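PDB 1RT8: fimbrin, which binds and crosslinks actin filaments through two actin-binding regions, supporting cell polarity, cytokinesis, mating and spore formation in fission yeast. Local coordinates for residues P29-R34 with L54-N59; N295-T300 with D321-N326; R15-H20 with G122-I127. One frame throughout, in Å; residues are numbered along the deposited sequence.

Contact 1 (P29-R34 with L54-N59)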
# COMPACT_ATOMS: atom_id res chain seq x y z
N PRO A 29 15.70 12.10 -15.40
CA PRO A 29 15.50 13.28 -16.25
C PRO A 29 14.82 14.47 -15.60
O PRO A 29 15.15 15.62 -15.88
CB PRO A 29 14.68 12.72 -17.42
CG PRO A 29 15.16 11.31 -17.52
CD PRO A 29 15.19 10.88 -16.07
N ASP A 30 13.86 14.21 -14.71
CA ASP A 30 13.12 15.27 -14.06
C ASP A 30 13.75 15.82 -12.78
O ASP A 30 13.72 17.02 -12.54
CB ASP A 30 11.70 14.78 -13.76
CG ASP A 30 10.96 14.38 -15.02
OD1 ASP A 30 10.63 15.27 -15.82
OD2 ASP A 30 10.71 13.17 -15.21
N VAL A 31 14.31 14.94 -11.95
CA VAL A 31 14.91 15.38 -10.70
C VAL A 31 16.43 15.21 -10.70
O VAL A 31 17.09 15.33 -9.66
CB VAL A 31 14.30 14.62 -9.50
CG1 VAL A 31 14.78 15.21 -8.19
CG2 VAL A 31 12.79 14.68 -9.57
N GLY A 32 16.99 14.93 -11.88
CA GLY A 32 18.42 14.75 -12.00
C GLY A 32 19.21 15.97 -11.55
O GLY A 32 20.29 15.85 -10.97
N SER A 33 18.66 17.15 -11.80
CA SER A 33 19.31 18.41 -11.44
C SER A 33 19.52 18.60 -9.94
O SER A 33 20.00 19.66 -9.52
CB SER A 33 18.49 19.58 -11.98
OG SER A 33 17.17 19.58 -11.44
N ARG A 34 19.19 17.60 -9.14
CA ARG A 34 19.36 17.72 -7.69
C ARG A 34 19.61 16.39 -6.99
O ARG A 34 19.75 16.35 -5.77
CB ARG A 34 18.12 18.40 -7.07
CG ARG A 34 16.78 17.96 -7.67
CD ARG A 34 15.60 18.57 -6.93
NE ARG A 34 14.40 18.67 -7.76
CZ ARG A 34 13.19 19.03 -7.31
NH1 ARG A 34 13.01 19.31 -6.03
NH2 ARG A 34 12.18 19.11 -8.15
N LEU A 54 9.16 12.50 -4.03
CA LEU A 54 8.30 11.48 -3.43
C LEU A 54 7.54 10.67 -4.47
O LEU A 54 7.42 9.46 -4.34
CB LEU A 54 7.32 12.14 -2.45
CG LEU A 54 8.01 12.67 -1.19
CD1 LEU A 54 7.03 13.45 -0.33
CD2 LEU A 54 8.61 11.50 -0.43
N SER A 55 7.04 11.34 -5.51
CA SER A 55 6.31 10.66 -6.57
C SER A 55 7.24 9.66 -7.25
O SER A 55 6.82 8.55 -7.60
CB SER A 55 5.79 11.67 -7.62
OG SER A 55 4.73 12.45 -7.11
N LYS A 56 8.49 10.06 -7.44
CA LYS A 56 9.49 9.19 -8.05
C LYS A 56 9.77 7.99 -7.14
O LYS A 56 9.87 6.85 -7.60
CB LYS A 56 10.80 9.96 -8.30
CG LYS A 56 10.71 11.05 -9.36
CD LYS A 56 10.63 10.45 -10.75
CE LYS A 56 10.72 11.54 -11.84
NZ LYS A 56 10.82 10.92 -13.19
N LEU A 57 9.90 8.23 -5.84
CA LEU A 57 10.16 7.15 -4.90
C LEU A 57 9.00 6.14 -4.95
O LEU A 57 9.20 4.92 -4.91
CB LEU A 57 10.32 7.71 -3.49
CG LEU A 57 10.68 6.71 -2.40
CD1 LEU A 57 12.04 6.08 -2.71
CD2 LEU A 57 10.72 7.41 -1.05
N ILE A 58 7.78 6.66 -5.05
CA ILE A 58 6.60 5.81 -5.13
C ILE A 58 6.63 4.88 -6.34
O ILE A 58 6.26 3.71 -6.24
CB ILE A 58 5.34 6.67 -5.19
CG1 ILE A 58 5.10 7.31 -3.81
CG2 ILE A 58 4.15 5.83 -5.68
CD1 ILE A 58 3.90 8.20 -3.75
N ASN A 59 7.04 5.40 -7.50
CA ASN A 59 7.09 4.56 -8.69
C ASN A 59 8.25 3.57 -8.68
O ASN A 59 8.24 2.59 -9.41
CB ASN A 59 7.14 5.40 -9.97
CG ASN A 59 5.76 5.78 -10.46
OD1 ASN A 59 4.80 5.04 -10.27
ND2 ASN A 59 5.66 6.93 -11.12
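In the first calponin-homology domain, the loop that follows helix 11-25 is tied to helix 52-61 by a salt bridge between Asp30 and Lys56. The bond runs from Lys56 NZ to Asp30 OD2, 3.0 Å apart, and the ammonium group meets the anti lone pair of that oxygen, the one turned away from OD1. The two side chains cross at about a right angle, which brings Lys56 CE within 3.9 Å of Asp30 CB as well. Farther back along the lysine, the contact becomes apolar: Val31 CG2 lies 4.2 Å from Lys56 CG, and the two chains slide past each other in opposite directions. With CG1 of Val31 anti to the backbone N (chi1 -172°), CG2 is the methyl left to meet the lysine.

The lysine leaves the helix with a bend at chi2 (-73°) and then runs extended through CD and CE, a shape that carries NZ out to the loop. The all-helical domain joins its helices by loops, and this one, between helix 11-25 and helix 43-47, meets Lys56 through Asp30 and Val31. NZ also forms salt bridges with Glu68, its strongest partner, and with Asp28. Three carboxylates therefore surround one cation, and their mutual repulsion is probably offset by its charge. Asp28 OD1 also accepts the backbone N-H groups of both Asp30 and Val31, which probably helps to hold the turn that carries Asp30. With an alanine at Lys56, the carboxylates of Asp30, Asp28 and Glu68 are likely to lose their common cation, and the side of Val31 its cover. Val31 itself also packs on Leu52 and Ile53 of helix 52-61.

Contact 2 (N295-T300 with D321-N326)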
# COMPACT_ATOMS: atom_id res chain seq x y z
N ASN A 295 -8.73 -1.64 5.44
CA ASN A 295 -7.49 -1.33 6.16
C ASN A 295 -7.33 0.17 6.28
O ASN A 295 -6.72 0.65 7.24
CB ASN A 295 -6.25 -1.92 5.46
CG ASN A 295 -6.05 -3.40 5.75
OD1 ASN A 295 -6.61 -3.94 6.71
ND2 ASN A 295 -5.24 -4.06 4.93
N SER A 296 -7.89 0.91 5.33
CA SER A 296 -7.80 2.37 5.35
C SER A 296 -8.59 2.93 6.52
O SER A 296 -8.38 4.07 6.94
CB SER A 296 -8.31 2.97 4.03
OG SER A 296 -9.72 3.14 4.04
N LEU A 297 -9.51 2.13 7.05
CA LEU A 297 -10.34 2.54 8.17
C LEU A 297 -9.61 2.23 9.47
O LEU A 297 -10.14 2.43 10.57
CB LEU A 297 -11.66 1.78 8.15
CG LEU A 297 -12.52 1.96 6.91
CD1 LEU A 297 -13.78 1.11 7.04
CD2 LEU A 297 -12.87 3.43 6.75
N ASP A 298 -8.41 1.68 9.32
CA ASP A 298 -7.54 1.32 10.44
C ASP A 298 -8.00 0.18 11.36
O ASP A 298 -7.83 0.28 12.56
CB ASP A 298 -7.22 2.55 11.30
CG ASP A 298 -5.85 2.45 11.98
OD1 ASP A 298 -5.36 1.33 12.19
OD2 ASP A 298 -5.25 3.51 12.29
N VAL A 299 -8.57 -0.90 10.80
CA VAL A 299 -9.01 -2.04 11.63
C VAL A 299 -7.76 -2.67 12.20
O VAL A 299 -6.78 -2.80 11.48
CB VAL A 299 -9.84 -3.05 10.82
CG1 VAL A 299 -11.09 -2.39 10.35
CG2 VAL A 299 -9.04 -3.58 9.62
N THR A 300 -7.77 -3.04 13.48
CA THR A 300 -6.58 -3.60 14.16
C THR A 300 -5.68 -4.56 13.39
O THR A 300 -4.74 -4.10 12.73
CB THR A 300 -6.91 -4.24 15.49
OG1 THR A 300 -7.74 -3.36 16.25
CG2 THR A 300 -5.64 -4.49 16.27
N ASP A 321 -18.01 0.68 13.42
CA ASP A 321 -17.73 1.71 14.41
C ASP A 321 -16.87 2.84 13.86
O ASP A 321 -17.05 4.00 14.25
CB ASP A 321 -17.03 1.09 15.62
CG ASP A 321 -17.85 1.19 16.89
OD1 ASP A 321 -19.09 1.30 16.79
OD2 ASP A 321 -17.26 1.15 17.99
N LYS A 322 -15.96 2.51 12.95
CA LYS A 322 -15.09 3.52 12.33
C LYS A 322 -15.91 4.42 11.42
O LYS A 322 -15.63 5.61 11.30
CB LYS A 322 -13.99 2.84 11.51
CG LYS A 322 -13.04 1.98 12.31
CD LYS A 322 -12.08 2.81 13.15
CE LYS A 322 -11.03 1.92 13.80
NZ LYS A 322 -10.04 2.70 14.59
N ILE A 323 -16.92 3.84 10.79
CA ILE A 323 -17.79 4.56 9.88
C ILE A 323 -18.87 5.32 10.64
O ILE A 323 -19.28 6.41 10.25
CB ILE A 323 -18.46 3.59 8.87
CG1 ILE A 323 -17.39 2.93 8.00
CG2 ILE A 323 -19.46 4.34 8.00
CD1 ILE A 323 -17.93 1.85 7.09
N THR A 324 -19.34 4.73 11.74
CA THR A 324 -20.38 5.34 12.57
C THR A 324 -20.08 5.06 14.04
O THR A 324 -20.49 4.04 14.58
CB THR A 324 -21.78 4.76 12.25
OG1 THR A 324 -22.00 4.78 10.83
CG2 THR A 324 -22.86 5.58 12.93
N PRO A 325 -19.35 5.96 14.70
CA PRO A 325 -19.01 5.79 16.11
C PRO A 325 -20.22 5.45 16.97
O PRO A 325 -21.32 5.93 16.71
CB PRO A 325 -18.39 7.13 16.47
CG PRO A 325 -17.71 7.52 15.19
CD PRO A 325 -18.78 7.21 14.17
N ASN A 326 -19.99 4.63 17.98
CA ASN A 326 -21.04 4.20 18.90
C ASN A 326 -22.13 3.37 18.24
O ASN A 326 -23.30 3.45 18.62
CB ASN A 326 -21.69 5.40 19.59
CG ASN A 326 -20.76 6.08 20.55
OD1 ASN A 326 -20.04 5.43 21.32
ND2 ASN A 326 -20.76 7.41 20.53
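Leu297 and Lys322 meet where two helices of the third calponin-homology domain run out: helix 282-296 has just ended, and helix 314-323 is on its last turn. Their CA atoms are 6.4 Å apart, the nearest pair of the two segments, and the CB atoms come to 4.2 Å, so both residues are directed at each other from the root.

The tight part is built on the aliphatic chain of Lys322, which passes alongside the carbonyl oxygen of Leu297. Lys322 CD is 3.3 Å from Leu297 O, and CG and CE each stand 3.4 Å from it. Three successive methylenes thus line one oxygen, made possible by the bend at chi2 (-74°) that turns the chain along the backbone of the other segment. Beside this, the leucine branch CD1 reaches Ile323 CG1, the two chains crossing at a slant; Ile323 in turn packs on Met389 and Asn393 of helix 379-397, and Leu297 on Ala319 of helix 314-323.

The outer side is loose. Asp298, with positive phi (66°), turns the chain away from the helix just ended, and its backbone N bonds to Asn295 O. Its CB bond points neither at nor away from Lys322, but the carboxylate leads off. Lys322 and Asp298 are both exposed, and though their charges are opposite they form no salt bridge: Lys322 NZ stays 5.4 Å from Asp298 OD2.

Contact 3 (R15-H20 with G122-I127)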
# COMPACT_ATOMS: atom_id res chain seq x y z
N ARG A 15 20.18 9.72 7.00
CA ARG A 15 21.33 9.57 6.11
C ARG A 15 21.13 8.44 5.11
O ARG A 15 21.21 8.66 3.90
CB ARG A 15 22.61 9.30 6.92
CG ARG A 15 23.85 9.16 6.04
CD ARG A 15 25.10 8.75 6.82
NE ARG A 15 25.55 9.77 7.77
CZ ARG A 15 25.05 9.94 8.98
NH1 ARG A 15 24.07 9.16 9.42
NH2 ARG A 15 25.54 10.89 9.77
N GLU A 16 20.87 7.24 5.62
CA GLU A 16 20.69 6.08 4.77
C GLU A 16 19.52 6.22 3.80
O GLU A 16 19.64 5.88 2.63
CB GLU A 16 20.54 4.81 5.62
CG GLU A 16 21.72 4.53 6.55
CD GLU A 16 23.07 4.62 5.85
OE1 GLU A 16 23.20 4.12 4.72
OE2 GLU A 16 24.01 5.20 6.44
N PHE A 17 18.38 6.72 4.28
CA PHE A 17 17.22 6.89 3.40
C PHE A 17 17.56 7.82 2.25
O PHE A 17 17.23 7.55 1.09
CB PHE A 17 16.02 7.44 4.18
CG PHE A 17 15.42 6.47 5.16
CD1 PHE A 17 14.51 6.90 6.12
CD2 PHE A 17 15.77 5.12 5.13
CE1 PHE A 17 13.96 6.00 7.03
CE2 PHE A 17 15.22 4.22 6.04
CZ PHE A 17 14.32 4.66 6.99
N ILE A 18 18.23 8.93 2.55
CA ILE A 18 18.61 9.87 1.51
C ILE A 18 19.58 9.22 0.53
O ILE A 18 19.50 9.45 -0.67
CB ILE A 18 19.27 11.13 2.10
CG1 ILE A 18 18.25 11.89 2.95
CG2 ILE A 18 19.80 12.00 0.98
CD1 ILE A 18 18.85 13.03 3.77
N LYS A 19 20.49 8.39 1.05
CA LYS A 19 21.44 7.71 0.18
C LYS A 19 20.69 6.78 -0.76
O LYS A 19 20.98 6.72 -1.96
CB LYS A 19 22.45 6.92 1.01
CG LYS A 19 23.37 7.79 1.86
CD LYS A 19 24.44 6.97 2.58
CE LYS A 19 25.36 6.24 1.61
NZ LYS A 19 26.50 5.59 2.31
N HIS A 20 19.72 6.05 -0.23
CA HIS A 20 18.93 5.15 -1.06
C HIS A 20 18.21 5.95 -2.13
O HIS A 20 18.13 5.54 -3.29
CB HIS A 20 17.92 4.37 -0.21
CG HIS A 20 16.88 3.66 -1.02
ND1 HIS A 20 15.65 4.22 -1.31
CD2 HIS A 20 16.91 2.46 -1.64
CE1 HIS A 20 14.97 3.38 -2.08
NE2 HIS A 20 15.70 2.31 -2.29
N GLY A 122 8.80 9.87 7.78
CA GLY A 122 7.92 8.78 8.13
C GLY A 122 7.32 8.18 6.87
O GLY A 122 7.26 6.96 6.71
N LEU A 123 6.89 9.05 5.96
CA LEU A 123 6.30 8.63 4.70
C LEU A 123 7.37 8.01 3.79
O LEU A 123 7.11 7.07 3.03
CB LEU A 123 5.65 9.84 4.02
CG LEU A 123 5.07 9.65 2.62
CD1 LEU A 123 4.06 8.53 2.59
CD2 LEU A 123 4.43 10.96 2.19
N VAL A 124 8.59 8.54 3.86
CA VAL A 124 9.68 8.01 3.06
C VAL A 124 9.93 6.56 3.42
O VAL A 124 10.06 5.69 2.54
CB VAL A 124 10.98 8.84 3.27
CG1 VAL A 124 12.22 8.01 2.87
CG2 VAL A 124 10.92 10.10 2.43
N TRP A 125 9.99 6.28 4.72
CA TRP A 125 10.22 4.92 5.18
C TRP A 125 9.09 3.99 4.75
O TRP A 125 9.34 2.87 4.28
CB TRP A 125 10.39 4.89 6.71
CG TRP A 125 10.29 3.52 7.30
CD1 TRP A 125 9.38 3.08 8.21
CD2 TRP A 125 11.08 2.37 6.94
NE1 TRP A 125 9.55 1.74 8.45
CE2 TRP A 125 10.58 1.27 7.68
CE3 TRP A 125 12.15 2.16 6.06
CZ2 TRP A 125 11.12 -0.01 7.57
CZ3 TRP A 125 12.69 0.88 5.95
CH2 TRP A 125 12.17 -0.19 6.70
N GLN A 126 7.84 4.45 4.88
CA GLN A 126 6.73 3.59 4.48
C GLN A 126 6.84 3.24 3.00
O GLN A 126 6.60 2.09 2.61
CB GLN A 126 5.38 4.27 4.75
CG GLN A 126 5.03 4.43 6.24
CD GLN A 126 4.95 3.10 6.98
OE1 GLN A 126 4.33 2.14 6.51
NE2 GLN A 126 5.57 3.04 8.16
N ILE A 127 7.20 4.22 2.17
CA ILE A 127 7.35 3.98 0.74
C ILE A 127 8.49 2.99 0.47
O ILE A 127 8.32 2.04 -0.30
CB ILE A 127 7.59 5.30 -0.05
CG1 ILE A 127 6.37 6.21 0.11
CG2 ILE A 127 7.80 5.01 -1.53
CD1 ILE A 127 6.49 7.56 -0.60
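Phe17 of helix 11-25 bridges to Val124 and Trp125 of helix 117-131, and its side chain can be traced outward atom by atom. Phe17 CB begins the contact, 4.1 Å from Val124 CG1. With chi1 at -70°, CG lies beside the backbone N and the ring extends across to the other helix. Its CD1 carbon meets the same Val124 methyl, while Phe17 CE1 moves on to the next residue and comes within 3.8 Å of Trp125 CB. At the tip, Phe17 CZ makes the nearest approach of the contact, 3.4 Å from Trp125 CE3, with CE2 3.7 Å from that same carbon.

The two flat groups are nearly parallel, their planes differing by 9°, yet the phenyl and the six-membered indole ring are displaced so far that they barely overlap; their centroids are 5.6 Å apart. The touching is therefore done by the outer carbons of the phenyl against CE3 and the CB root of the tryptophan. Trp125 is brought there by its own first torsion (chi1 166°), with CG anti to the backbone N.

Both aromatic residues, and Val124 with them, are buried. Helix 248-261 also borders the pair: Phe17 packs on Lys249 and Leu250, and Lys249 makes a cation-pi contact with Trp125. Since that helix belongs to the second calponin-homology repeat, the aromatic pair lies at the junction of two repeats, and within the first it joins an early and a late helix, far apart in sequence, in the way that closes the helical bundle of the calponin-homology fold.

In the fold
Contacts 1 and 3 belong to the same calponin-homology domain in the first actin-binding region, and their centres are about 14 Å apart. Contact 1 is nested within the chain loop that contact 3 closes, and helix 52-61 joins them: Leu57 CG packs 3.5 Å from Ile127 CG2, and Leu54 CD2 lies 3.9 Å from Val124 CG2. The helix that carries the lysine of contact 1 thus packs against the helix that carries the tryptophan of contact 3. Contact 2 is separate, in the second actin-binding region. Its centre is about 34 Å from that of contact 1 and about 29 Å from that of contact 3, with nearest atoms about 15 and 11 Å away, so neither touches it.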